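Local coordinates for protein sulfur oxygenase/reductase (Halothiobacillus neapolitanus, PDB 6QPA) that probably catalyses the oxygen-dependent oxidation and reduction of elemental sulfur at a mononuclear non-haem iron centre, at residues 36-41 and 80-84; 49-53 and 65-71; 113-117 and 208-212; 124-129 and 308-313; 198-202 and 250-254. One frame throughout, in Å; residues are numbered along the deposited sequence.

All five contacts adjoin one curled antiparallel sheet, consistent with the dimeric alpha-beta barrel clan. Interaction 3 carries the iron ligand Glu116, whose partners in the facial triad are His88 and His92. Interaction 1 touches it, Thr80 OG1 lying 4.2 Å from Glu116 OE2, and its Trp82 meets His88. Interaction 5, with its centre about 17 Å from that of interaction 3, is joined to it where Pro117 CB packs on Gln201 CD at 3.8 Å. Interaction 4 holds the C-terminal tail and meets interaction 1 through Val81 and Trp308. Interaction 2 lies apart, its nearest atoms about 12 Å from each of the others; it and interaction 3 border the same neighbouring subunit.

Interaction 1: 36-41 and 80-84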
# COMPACT_ATOMS: atom_id res chain seq x y z
N THR A 36 26.45 -21.39 -48.78
CA THR A 36 25.79 -21.56 -50.07
C THR A 36 26.49 -20.78 -51.17
O THR A 36 26.73 -21.31 -52.27
CB THR A 36 24.34 -21.09 -49.96
OG1 THR A 36 23.71 -21.73 -48.85
CG2 THR A 36 23.59 -21.49 -51.20
N ALA A 37 26.88 -19.53 -50.89
CA ALA A 37 27.49 -18.65 -51.89
C ALA A 37 28.94 -19.01 -52.24
O ALA A 37 29.60 -18.21 -52.92
CB ALA A 37 27.41 -17.19 -51.43
N SER A 38 29.51 -20.11 -51.75
CA SER A 38 30.78 -20.57 -52.29
C SER A 38 30.62 -21.20 -53.67
O SER A 38 31.62 -21.44 -54.35
CB SER A 38 31.43 -21.58 -51.35
OG SER A 38 30.64 -22.75 -51.24
N HIS A 39 29.38 -21.48 -54.11
CA HIS A 39 29.24 -22.24 -55.35
C HIS A 39 28.98 -21.32 -56.53
O HIS A 39 28.11 -20.44 -56.44
CB HIS A 39 28.12 -23.26 -55.22
CG HIS A 39 28.13 -24.28 -56.32
ND1 HIS A 39 27.71 -24.00 -57.60
CD2 HIS A 39 28.53 -25.58 -56.33
CE1 HIS A 39 27.85 -25.07 -58.35
NE2 HIS A 39 28.35 -26.04 -57.60
N PRO A 40 29.67 -21.51 -57.65
CA PRO A 40 29.51 -20.59 -58.79
C PRO A 40 28.13 -20.63 -59.44
O PRO A 40 27.79 -19.70 -60.18
CB PRO A 40 30.57 -21.07 -59.79
CG PRO A 40 30.78 -22.53 -59.45
CD PRO A 40 30.62 -22.61 -57.94
N GLY A 41 27.34 -21.68 -59.21
CA GLY A 41 25.98 -21.72 -59.71
C GLY A 41 24.95 -21.02 -58.84
O GLY A 41 23.78 -20.91 -59.24
N THR A 80 16.59 -20.52 -52.40
CA THR A 80 17.92 -20.40 -52.98
C THR A 80 17.78 -20.61 -54.47
O THR A 80 17.03 -21.47 -54.92
CB THR A 80 18.94 -21.39 -52.38
OG1 THR A 80 18.45 -22.72 -52.49
CG2 THR A 80 19.22 -21.04 -50.89
N VAL A 81 18.46 -19.76 -55.23
CA VAL A 81 18.27 -19.65 -56.67
C VAL A 81 19.56 -20.10 -57.36
O VAL A 81 20.66 -19.69 -56.98
CB VAL A 81 17.88 -18.21 -57.04
CG1 VAL A 81 17.52 -18.10 -58.52
CG2 VAL A 81 16.69 -17.78 -56.12
N TRP A 82 19.41 -20.95 -58.38
CA TRP A 82 20.51 -21.74 -58.93
C TRP A 82 20.47 -21.74 -60.45
O TRP A 82 19.39 -21.70 -61.06
CB TRP A 82 20.44 -23.20 -58.45
CG TRP A 82 20.51 -23.28 -56.98
CD1 TRP A 82 19.46 -23.28 -56.10
CD2 TRP A 82 21.70 -23.29 -56.20
NE1 TRP A 82 19.93 -23.33 -54.81
CE2 TRP A 82 21.30 -23.33 -54.84
CE3 TRP A 82 23.06 -23.29 -56.51
CZ2 TRP A 82 22.23 -23.36 -53.79
CZ3 TRP A 82 23.99 -23.33 -55.46
CH2 TRP A 82 23.57 -23.37 -54.13
N LYS A 83 21.65 -21.84 -61.05
CA LYS A 83 21.72 -22.04 -62.50
C LYS A 83 21.03 -23.33 -62.90
O LYS A 83 20.41 -23.39 -63.97
CB LYS A 83 23.18 -22.06 -62.97
CG LYS A 83 23.90 -20.74 -62.84
CD LYS A 83 25.34 -20.84 -63.36
CE LYS A 83 26.09 -19.51 -63.20
NZ LYS A 83 27.53 -19.65 -63.60
N ASP A 84 21.10 -24.36 -62.06
CA ASP A 84 20.51 -25.65 -62.36
C ASP A 84 20.44 -26.48 -61.09
O ASP A 84 21.02 -26.13 -60.07
CB ASP A 84 21.30 -26.39 -63.45
CG ASP A 84 22.79 -26.38 -63.19
OD1 ASP A 84 23.23 -26.68 -62.05
OD2 ASP A 84 23.53 -26.04 -64.12
O HOH W 1 29.33 -18.10 -61.81
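The indole of Trp82 meets Thr36 and His39, closing the loop 36-41 over the end of strand 74-82 in a curled antiparallel sheet consistent with the dimeric alpha-beta barrel clan. This inner side is tightly packed. Thr36 holds its CG2 methyl anti to the backbone N, which brings it 3.5 Å from both CZ2 and CH2 of Trp82, while its OG1 bonds to Val32 O. His39 CB comes up at the indole edge, 4.1 Å from Trp82 CZ3. The rotation of the indole is also fixed by Trp82 NE1, which donates close to the ring plane to Thr80 OG1 at 2.8 Å. The same ring meets that of the iron ligand His88 and stands edge-to-face with Phe42. Replacing Trp82 with an alanine would probably leave Thr80 OG1 without its indole donor and open a gap between Thr36 and the iron ligand His88. Beside the indole, Lys83 N donates to Gly41 O at 2.9 Å with an N-H...O angle of 154°. The turn carrying that carbonyl is braced by His39, whose ND1 accepts from Gly41 N (2.8 Å) while NE2 bonds to Glu90. Toward solvent the contact is looser. Lys83 runs fully extended past Gly41 CA, and Tyr276 of a neighbouring subunit packs on the exposed Pro40. The bond from Lys83 NZ to Pro40 O is weak at 3.4 Å, and a water reinforces it, donating to Pro40 O at 2.8 Å and accepting from Lys83 NZ at 3.0 Å.

Interaction 2: 49-53 and 65-71; sequences LQTGI and VDMRETL
Leu71 sets its CD2 methyl against the end of Gln50, crossing that side chain at about a right angle and coming within 3.4 Å of Gln50 CD. The extended Gln50 chain has both ends of its amide engaged: NE2 donates to Gly52 O at 3.1 Å, arriving from above the carbonyl plane, and OE1 accepts from the backbone of Gly75. Across the contact the direct hydrogen bond is short and lies in the carbonyl plane, Met67 N to Thr51 O at 2.6 Å. Thr51 and Gly52 form a classic beta bulge opposite Phe298 of strand 290-305, at the end of strand 42-53. Here the two backbones run so close that a side chain on Gly52 would collide with Val65 O, which instead lies 3.2 Å from Gly52 CA in a CA-H...O contact. A water joins Val65 O to Thr51 OG1. Thr51 also lies alongside Arg68, pointing the same way, with CB 3.8 Å from Arg68 CG. The bend at chi3 (-63°) turns the Arg68 guanidinium back onto Asp66, which it grips side-on in a salt bridge, NE to OD1 at 2.9 Å and NH2 to OD2. Asp66 OD1 takes Arg68 N as well, from the opposite face of the carboxylate, making an Asx turn. On the buried side Met67 SD rests 4.2 Å from Ile53 CG1, and Ile111 of a neighbouring subunit packs on both residues.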
# COMPACT_ATOMS: atom_id res chain seq x y z
N LEU A 49 9.83 -15.10 -43.68
CA LEU A 49 9.24 -15.49 -42.41
C LEU A 49 7.73 -15.25 -42.47
O LEU A 49 7.29 -14.16 -42.82
CB LEU A 49 9.86 -14.71 -41.24
CG LEU A 49 9.38 -15.17 -39.86
CD1 LEU A 49 9.78 -16.63 -39.63
CD2 LEU A 49 9.94 -14.28 -38.75
N GLN A 50 6.94 -16.26 -42.14
CA GLN A 50 5.49 -16.09 -42.24
C GLN A 50 4.98 -15.10 -41.19
O GLN A 50 5.41 -15.13 -40.03
CB GLN A 50 4.76 -17.42 -42.08
CG GLN A 50 3.26 -17.28 -42.18
CD GLN A 50 2.56 -18.61 -42.04
OE1 GLN A 50 3.16 -19.59 -41.58
NE2 GLN A 50 1.31 -18.67 -42.43
N THR A 51 4.08 -14.21 -41.62
CA THR A 51 3.43 -13.25 -40.74
C THR A 51 1.93 -13.49 -40.60
O THR A 51 1.33 -12.96 -39.66
CB THR A 51 3.62 -11.82 -41.27
OG1 THR A 51 3.16 -11.76 -42.63
CG2 THR A 51 5.09 -11.43 -41.21
N GLY A 52 1.33 -14.28 -41.48
CA GLY A 52 -0.10 -14.53 -41.39
C GLY A 52 -0.59 -15.25 -42.64
O GLY A 52 0.20 -15.89 -43.34
N ILE A 53 -1.89 -15.15 -42.88
CA ILE A 53 -2.53 -15.77 -44.04
C ILE A 53 -3.58 -14.81 -44.58
O ILE A 53 -3.92 -13.79 -43.97
CB ILE A 53 -3.21 -17.12 -43.72
CG1 ILE A 53 -4.45 -16.87 -42.83
CG2 ILE A 53 -2.24 -18.13 -43.13
CD1 ILE A 53 -5.39 -18.07 -42.72
N VAL A 65 -4.52 -11.74 -41.38
CA VAL A 65 -3.40 -11.18 -42.13
C VAL A 65 -2.16 -11.10 -41.24
O VAL A 65 -1.06 -11.51 -41.62
CB VAL A 65 -3.78 -9.80 -42.69
CG1 VAL A 65 -2.53 -9.07 -43.20
CG2 VAL A 65 -4.87 -9.94 -43.76
N ASP A 66 -2.33 -10.60 -40.02
CA ASP A 66 -1.23 -10.42 -39.07
C ASP A 66 -1.43 -11.42 -37.94
O ASP A 66 -2.24 -11.19 -37.04
CB ASP A 66 -1.19 -8.99 -38.54
CG ASP A 66 -0.03 -8.76 -37.58
OD1 ASP A 66 0.78 -9.69 -37.35
OD2 ASP A 66 0.06 -7.63 -37.05
N MET A 67 -0.67 -12.51 -37.99
CA MET A 67 -0.66 -13.49 -36.91
C MET A 67 0.69 -13.54 -36.21
O MET A 67 1.03 -14.55 -35.59
CB MET A 67 -1.03 -14.88 -37.45
CG MET A 67 -2.39 -14.96 -38.15
SD MET A 67 -2.67 -16.53 -39.03
CE MET A 67 -2.91 -17.64 -37.62
N ARG A 68 1.49 -12.46 -36.31
CA ARG A 68 2.88 -12.52 -35.85
C ARG A 68 2.98 -12.87 -34.37
O ARG A 68 3.96 -13.49 -33.95
CB ARG A 68 3.61 -11.21 -36.12
CG ARG A 68 3.95 -10.99 -37.60
CD ARG A 68 4.49 -9.59 -37.83
NE ARG A 68 3.46 -8.59 -37.51
CZ ARG A 68 3.65 -7.28 -37.52
NH1 ARG A 68 4.84 -6.79 -37.84
NH2 ARG A 68 2.66 -6.45 -37.20
N GLU A 69 1.97 -12.53 -33.57
CA GLU A 69 2.02 -12.80 -32.14
C GLU A 69 1.54 -14.19 -31.75
O GLU A 69 1.85 -14.65 -30.65
CB GLU A 69 1.18 -11.76 -31.38
CG GLU A 69 1.63 -10.31 -31.53
CD GLU A 69 3.00 -10.04 -30.93
OE1 GLU A 69 3.22 -10.39 -29.75
OE2 GLU A 69 3.86 -9.49 -31.64
N THR A 70 0.76 -14.86 -32.60
CA THR A 70 0.05 -16.07 -32.23
C THR A 70 0.42 -17.31 -33.03
O THR A 70 0.17 -18.42 -32.56
CB THR A 70 -1.46 -15.85 -32.37
OG1 THR A 70 -1.74 -15.48 -33.72
CG2 THR A 70 -1.92 -14.71 -31.48
N LEU A 71 1.00 -17.15 -34.21
CA LEU A 71 1.32 -18.28 -35.06
C LEU A 71 2.43 -19.09 -34.41
O LEU A 71 3.50 -18.54 -34.11
CB LEU A 71 1.73 -17.76 -36.43
CG LEU A 71 1.82 -18.57 -37.71
CD1 LEU A 71 0.58 -19.39 -37.96
CD2 LEU A 71 2.01 -17.56 -38.83
O HOH W 2 1.00 -10.30 -42.60

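Interaction 3: 113-117 and 208-212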
# COMPACT_ATOMS: atom_id res chain seq x y z
N GLY A 113 9.41 -30.03 -40.99
CA GLY A 113 10.38 -29.81 -42.04
C GLY A 113 11.79 -30.19 -41.62
O GLY A 113 11.99 -30.79 -40.56
N PRO A 114 12.81 -29.84 -42.44
CA PRO A 114 12.68 -29.10 -43.70
C PRO A 114 12.20 -30.00 -44.83
O PRO A 114 12.39 -31.22 -44.77
CB PRO A 114 14.10 -28.61 -43.96
CG PRO A 114 14.93 -29.73 -43.46
CD PRO A 114 14.21 -30.24 -42.20
N TRP A 115 11.52 -29.41 -45.80
CA TRP A 115 11.17 -30.07 -47.05
C TRP A 115 11.57 -29.10 -48.15
O TRP A 115 11.16 -27.94 -48.11
CB TRP A 115 9.67 -30.40 -47.09
CG TRP A 115 9.21 -31.21 -48.26
CD1 TRP A 115 8.35 -30.80 -49.24
CD2 TRP A 115 9.56 -32.58 -48.57
NE1 TRP A 115 8.13 -31.84 -50.14
CE2 TRP A 115 8.88 -32.93 -49.75
CE3 TRP A 115 10.40 -33.53 -47.95
CZ2 TRP A 115 8.98 -34.20 -50.32
CZ3 TRP A 115 10.53 -34.79 -48.54
CH2 TRP A 115 9.81 -35.11 -49.71
N GLU A 116 12.42 -29.54 -49.08
CA GLU A 116 13.03 -28.61 -50.03
C GLU A 116 12.73 -29.03 -51.46
O GLU A 116 13.56 -29.70 -52.11
CB GLU A 116 14.54 -28.50 -49.81
CG GLU A 116 15.12 -27.30 -50.56
CD GLU A 116 16.61 -27.19 -50.41
OE1 GLU A 116 17.28 -28.24 -50.43
OE2 GLU A 116 17.12 -26.06 -50.30
N PRO A 117 11.58 -28.65 -52.00
CA PRO A 117 11.27 -28.95 -53.40
C PRO A 117 11.97 -27.98 -54.34
O PRO A 117 12.33 -26.86 -53.98
CB PRO A 117 9.74 -28.78 -53.49
CG PRO A 117 9.27 -28.56 -52.05
CD PRO A 117 10.44 -27.99 -51.33
N GLY A 208 18.59 -31.84 -49.20
CA GLY A 208 18.06 -30.58 -48.66
C GLY A 208 16.89 -30.78 -47.73
O GLY A 208 16.63 -29.92 -46.88
N SER A 209 16.18 -31.89 -47.86
CA SER A 209 15.06 -32.23 -47.00
C SER A 209 15.46 -33.07 -45.82
O SER A 209 14.59 -33.58 -45.10
CB SER A 209 13.99 -32.96 -47.81
OG SER A 209 13.59 -32.16 -48.90
N PHE A 210 16.77 -33.25 -45.61
CA PHE A 210 17.27 -34.06 -44.51
C PHE A 210 16.73 -35.50 -44.57
O PHE A 210 16.50 -36.14 -43.55
CB PHE A 210 16.94 -33.40 -43.17
CG PHE A 210 17.99 -33.60 -42.14
CD1 PHE A 210 19.24 -33.02 -42.30
CD2 PHE A 210 17.75 -34.37 -41.01
CE1 PHE A 210 20.22 -33.20 -41.35
CE2 PHE A 210 18.72 -34.55 -40.06
CZ PHE A 210 19.96 -33.97 -40.22
N GLN A 211 16.51 -36.01 -45.78
CA GLN A 211 15.98 -37.36 -45.98
C GLN A 211 17.15 -38.26 -46.35
O GLN A 211 17.45 -38.47 -47.52
CB GLN A 211 14.89 -37.37 -47.05
CG GLN A 211 13.61 -36.63 -46.64
CD GLN A 211 12.81 -37.33 -45.52
OE1 GLN A 211 11.90 -36.73 -44.95
NE2 GLN A 211 13.12 -38.60 -45.24
N LEU A 212 17.83 -38.79 -45.33
CA LEU A 212 19.02 -39.61 -45.54
C LEU A 212 18.66 -41.09 -45.65
O LEU A 212 17.49 -41.48 -45.52
CB LEU A 212 20.03 -39.38 -44.41
CG LEU A 212 20.40 -37.92 -44.15
CD1 LEU A 212 21.41 -37.80 -43.02
CD2 LEU A 212 20.97 -37.32 -45.41
O HOH W 3 11.69 -33.87 -44.49
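One direct hydrogen bond joins the two segments: Glu116 N donates to Ser209 OG at 2.9 Å with an N-H...O angle of 160°. The hydroxyl also bonds to Ser205 O, so it ties the backbone at Glu116 to the loop around Ser205 and Gly208. A water makes a second, indirect polar link, lying 2.8 Å from Pro114 O and 2.9 Å from Gln211 OE1; the latter also accepts from Gly293 N of a neighbouring subunit. Lys292 of that subunit makes a cation-pi contact with the indole of Trp115.

Van der Waals contacts fill in around these bonds. Glu116 extends with CG anti to its backbone N (chi1 -166°), which brings OE1 within 3.0 Å of Gly208 CA, a place where any side chain on Gly208 would clash. Trp115 rests CE3 on Ser209 at 3.6 Å from OG and turns its edge at CZ3 to Gln211 CG. Pro114 CG packs on Phe210 CB at 4.2 Å.

Glu116 OE2 binds the iron beside His88 and His92, a facial triad of two histidines and one carboxylate. Ser209 and Gly208 thus belong to its second shell, one tethering the backbone of the carboxylate ligand and the other leaving room for its second oxygen.

Interaction 4: 124-129 and 308-313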
# COMPACT_ATOMS: atom_id res chain seq x y z
N SER A 124 7.22 -14.83 -65.02
CA SER A 124 7.43 -13.89 -63.94
C SER A 124 7.34 -12.47 -64.48
O SER A 124 7.49 -12.24 -65.69
CB SER A 124 8.78 -14.09 -63.26
OG SER A 124 9.82 -13.61 -64.10
N ASP A 125 7.03 -11.55 -63.58
CA ASP A 125 7.17 -10.11 -63.78
C ASP A 125 7.60 -9.58 -62.42
O ASP A 125 6.79 -9.07 -61.63
CB ASP A 125 5.88 -9.46 -64.28
CG ASP A 125 6.05 -7.98 -64.56
OD1 ASP A 125 7.16 -7.45 -64.40
OD2 ASP A 125 5.04 -7.33 -64.91
N LEU A 126 8.89 -9.75 -62.12
CA LEU A 126 9.47 -9.42 -60.82
C LEU A 126 10.48 -8.30 -61.00
O LEU A 126 11.48 -8.50 -61.71
CB LEU A 126 10.16 -10.61 -60.20
CG LEU A 126 9.44 -11.52 -59.22
CD1 LEU A 126 10.48 -12.46 -58.59
CD2 LEU A 126 8.70 -10.71 -58.16
N PRO A 127 10.30 -7.15 -60.37
CA PRO A 127 11.31 -6.08 -60.47
C PRO A 127 12.53 -6.36 -59.59
O PRO A 127 12.48 -7.16 -58.65
CB PRO A 127 10.57 -4.84 -59.95
CG PRO A 127 9.45 -5.36 -59.09
CD PRO A 127 9.22 -6.84 -59.42
N GLN A 128 13.62 -5.66 -59.92
CA GLN A 128 14.80 -5.64 -59.05
C GLN A 128 14.48 -4.99 -57.71
O GLN A 128 13.69 -4.04 -57.62
CB GLN A 128 15.96 -4.89 -59.74
CG GLN A 128 16.45 -5.55 -61.03
CD GLN A 128 17.57 -4.76 -61.73
OE1 GLN A 128 18.01 -3.71 -61.25
NE2 GLN A 128 17.97 -5.23 -62.91
N ILE A 129 15.11 -5.48 -56.65
CA ILE A 129 14.86 -4.84 -55.36
C ILE A 129 15.75 -3.61 -55.23
O ILE A 129 16.80 -3.49 -55.86
CB ILE A 129 15.04 -5.81 -54.18
CG1 ILE A 129 16.46 -6.33 -54.08
CG2 ILE A 129 14.04 -6.98 -54.30
CD1 ILE A 129 16.67 -7.16 -52.82
N TRP A 308 19.68 -12.44 -58.45
CA TRP A 308 19.05 -13.40 -59.35
C TRP A 308 17.88 -12.79 -60.12
O TRP A 308 17.57 -13.23 -61.23
CB TRP A 308 18.59 -14.60 -58.53
CG TRP A 308 17.51 -14.26 -57.55
CD1 TRP A 308 17.67 -13.78 -56.28
CD2 TRP A 308 16.10 -14.40 -57.76
NE1 TRP A 308 16.44 -13.61 -55.69
CE2 TRP A 308 15.46 -14.00 -56.57
CE3 TRP A 308 15.32 -14.85 -58.82
CZ2 TRP A 308 14.08 -14.01 -56.43
CZ3 TRP A 308 13.95 -14.86 -58.68
CH2 TRP A 308 13.34 -14.46 -57.50
N ARG A 309 17.19 -11.80 -59.54
CA ARG A 309 16.07 -11.20 -60.24
C ARG A 309 16.51 -10.50 -61.51
O ARG A 309 15.74 -10.43 -62.47
CB ARG A 309 15.36 -10.19 -59.36
CG ARG A 309 14.85 -10.72 -58.07
CD ARG A 309 14.37 -9.54 -57.20
NE ARG A 309 13.51 -10.11 -56.21
CZ ARG A 309 12.24 -9.80 -56.00
NH1 ARG A 309 11.62 -8.83 -56.69
NH2 ARG A 309 11.60 -10.48 -55.07
N LYS A 310 17.74 -9.98 -61.53
CA LYS A 310 18.21 -9.17 -62.64
C LYS A 310 18.26 -9.95 -63.94
O LYS A 310 18.17 -9.35 -65.01
CB LYS A 310 19.60 -8.58 -62.33
CG LYS A 310 19.61 -7.48 -61.26
CD LYS A 310 20.78 -6.49 -61.42
CE LYS A 310 20.78 -5.41 -60.29
NZ LYS A 310 21.63 -4.19 -60.56
N HIS A 311 18.38 -11.27 -63.89
CA HIS A 311 18.36 -12.10 -65.09
C HIS A 311 17.21 -13.11 -64.98
O HIS A 311 17.41 -14.29 -64.71
CB HIS A 311 19.71 -12.79 -65.33
CG HIS A 311 20.44 -13.19 -64.09
ND1 HIS A 311 20.17 -14.37 -63.42
CD2 HIS A 311 21.44 -12.58 -63.40
CE1 HIS A 311 20.97 -14.46 -62.37
NE2 HIS A 311 21.75 -13.39 -62.34
N LEU A 312 16.00 -12.62 -65.20
CA LEU A 312 14.81 -13.42 -65.41
C LEU A 312 14.31 -13.19 -66.84
O LEU A 312 15.00 -12.60 -67.67
CB LEU A 312 13.73 -13.08 -64.38
CG LEU A 312 13.92 -13.65 -62.98
CD1 LEU A 312 12.91 -13.08 -62.03
CD2 LEU A 312 13.81 -15.17 -63.03
N LYS A 313 13.08 -13.64 -67.11
CA LYS A 313 12.44 -13.52 -68.42
C LYS A 313 13.31 -14.20 -69.47
O LYS A 313 14.11 -15.07 -69.14
CB LYS A 313 12.20 -12.05 -68.80
CG LYS A 313 11.30 -11.26 -67.84
CD LYS A 313 10.11 -10.63 -68.57
CE LYS A 313 10.33 -10.50 -70.08
NZ LYS A 313 11.28 -9.41 -70.44
O HOH W 4 10.54 -15.46 -66.49
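Arg309 starts with CG anti to its carbonyl carbon (chi1 -57°) and stays extended to NE, a course that slides its guanidinium between Leu126 and Ile129. The contact ties the C-terminal tail that follows strand 290-305 to the end of strand 110-125, two strands of the curled antiparallel sheet of this probable alpha-beta barrel. Ile129 CG2 covers one face of the guanidinium, 3.7 Å from NE of Arg309, and Leu126 CD1 lies over the centre of the opposite face. At its edge, exactly in plane, Arg309 NH1 donates to Pro127 O at 2.7 Å with an N-H...O angle of 161°. NH2 forms a salt bridge to Glu258, which would partly offset the charge of nearby Arg158. Putting a leucine in place of Arg309 would probably leave Pro127 O and Glu258 without this donor and strip Leu126 and Ile129 of the flat group they enclose. Packing continues on both flanks. Leu126 CD1 reaches Trp308 CH2 at 3.7 Å, and the Trp308 ring carries Arg309 CG over the centre of one face. On the exposed flank Gln128 crosses Lys310 at about a right angle, NE2 3.2 Å from Lys310 CG, while NZ of the lysine bonds to Asn189 of a neighbouring subunit. Toward the chain end Leu312 CD1 packs on Leu126 CB and, 3.8 Å away, on Ser124 OG, an oxygen that also holds a water at 3.1 Å.

Interaction 5: 198-202 and 250-254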
# COMPACT_ATOMS: atom_id res chain seq x y z
N ILE A 198 5.23 -17.30 -61.17
CA ILE A 198 4.53 -18.58 -61.14
C ILE A 198 5.58 -19.68 -61.05
O ILE A 198 6.43 -19.81 -61.94
CB ILE A 198 3.65 -18.78 -62.38
CG1 ILE A 198 2.55 -17.72 -62.43
CG2 ILE A 198 3.08 -20.22 -62.39
CD1 ILE A 198 1.85 -17.65 -63.76
N MET A 199 5.52 -20.50 -60.01
CA MET A 199 6.53 -21.52 -59.76
C MET A 199 5.87 -22.88 -59.75
O MET A 199 4.89 -23.09 -59.01
CB MET A 199 7.24 -21.27 -58.43
CG MET A 199 7.96 -19.95 -58.36
SD MET A 199 8.85 -19.72 -56.78
CE MET A 199 7.49 -19.58 -55.65
N LYS A 200 6.45 -23.83 -60.49
CA LYS A 200 5.91 -25.18 -60.66
C LYS A 200 6.87 -26.17 -60.02
O LYS A 200 8.04 -26.22 -60.40
CB LYS A 200 5.75 -25.50 -62.15
CG LYS A 200 5.13 -26.88 -62.45
CD LYS A 200 5.25 -27.18 -63.93
CE LYS A 200 4.62 -28.51 -64.30
NZ LYS A 200 4.98 -28.78 -65.72
N GLN A 201 6.38 -26.97 -59.08
CA GLN A 201 7.23 -27.97 -58.45
C GLN A 201 7.48 -29.13 -59.41
O GLN A 201 6.54 -29.70 -59.95
CB GLN A 201 6.59 -28.50 -57.16
CG GLN A 201 7.45 -29.61 -56.54
CD GLN A 201 6.82 -30.35 -55.37
OE1 GLN A 201 7.04 -31.54 -55.21
NE2 GLN A 201 6.03 -29.64 -54.54
N PHE A 202 8.76 -29.47 -59.64
CA PHE A 202 9.09 -30.60 -60.51
C PHE A 202 10.00 -31.63 -59.83
O PHE A 202 10.40 -32.59 -60.49
CB PHE A 202 9.72 -30.13 -61.84
CG PHE A 202 11.10 -29.49 -61.68
CD1 PHE A 202 11.23 -28.14 -61.38
CD2 PHE A 202 12.25 -30.25 -61.84
CE1 PHE A 202 12.49 -27.55 -61.24
CE2 PHE A 202 13.52 -29.68 -61.70
CZ PHE A 202 13.64 -28.32 -61.39
N PRO A 250 -1.07 -34.39 -57.15
CA PRO A 250 -1.28 -33.41 -58.22
C PRO A 250 -0.21 -32.33 -58.23
O PRO A 250 0.34 -32.01 -57.18
CB PRO A 250 -2.66 -32.80 -57.89
CG PRO A 250 -3.34 -33.82 -57.05
CD PRO A 250 -2.24 -34.49 -56.26
N THR A 251 0.11 -31.81 -59.41
CA THR A 251 1.17 -30.83 -59.55
C THR A 251 0.93 -29.63 -58.66
O THR A 251 -0.15 -29.02 -58.68
CB THR A 251 1.27 -30.37 -61.00
OG1 THR A 251 1.44 -31.51 -61.85
CG2 THR A 251 2.41 -29.40 -61.16
N GLN A 252 1.96 -29.26 -57.89
CA GLN A 252 1.88 -28.08 -57.06
C GLN A 252 2.42 -26.88 -57.81
O GLN A 252 3.51 -26.94 -58.38
CB GLN A 252 2.66 -28.25 -55.76
CG GLN A 252 2.68 -26.97 -54.93
CD GLN A 252 3.53 -27.13 -53.70
OE1 GLN A 252 4.71 -27.43 -53.79
NE2 GLN A 252 2.92 -26.94 -52.53
N TYR A 253 1.67 -25.78 -57.78
CA TYR A 253 2.16 -24.48 -58.21
C TYR A 253 2.14 -23.53 -57.04
O TYR A 253 1.14 -23.46 -56.31
CB TYR A 253 1.30 -23.91 -59.34
CG TYR A 253 1.48 -24.58 -60.70
CD1 TYR A 253 0.82 -25.75 -61.01
CD2 TYR A 253 2.27 -23.99 -61.68
CE1 TYR A 253 0.98 -26.36 -62.26
CE2 TYR A 253 2.43 -24.58 -62.94
CZ TYR A 253 1.78 -25.76 -63.23
OH TYR A 253 1.92 -26.32 -64.48
N LEU A 254 3.23 -22.78 -56.86
CA LEU A 254 3.28 -21.69 -55.90
C LEU A 254 3.22 -20.38 -56.65
O LEU A 254 4.07 -20.12 -57.51
CB LEU A 254 4.56 -21.74 -55.06
CG LEU A 254 4.63 -23.00 -54.22
CD1 LEU A 254 5.86 -22.95 -53.31
CD2 LEU A 254 3.35 -23.11 -53.42
O HOH W 5 4.49 -30.81 -58.16
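Met199 and Leu254 form an antiparallel hydrogen-bonded pair, Met199 N donating to Leu254 O at 2.9 Å and Leu254 N to Met199 O at 2.7 Å. Further along, Gln201 N donates to Gln252 O at 3.0 Å, and a water bridges Gln201 O to Gln252 N, extending the pairing of strands 193-204 and 251-259. The two glutamine side chains add a weak bond, NE2 of Gln201 to OE1 of Gln252 at 2.7 Å but bent to 129°, with the amide planes 67° apart. Their other ends are taken up as well, Gln201 OE1 by Gln248 N and Gln252 NE2 by Asp164.

On the sheet face that meets helix 172-189, Lys200 and Tyr253 make a non-hydrogen-bonded pair. With its CG anti to the backbone N and the rest extended, Lys200 lies alongside the tyrosine and sets CG over the ring face, 3.9 Å from the centroid, a CH-pi contact. Ile198 CG2 touches Tyr253 CD2 at 3.9 Å. On the opposite face a bend at chi3 (-68°) brings Met199 CE within 3.7 Å of Leu254 CB, and both residues pack on Ile10.

Met199 and Leu254 thus pack toward strand 7-15 beside two buried amides whose polar ends all have partners, while on the helix side the Lys200 chain covers the Tyr253 ring and Glu176 holds its hydroxyl.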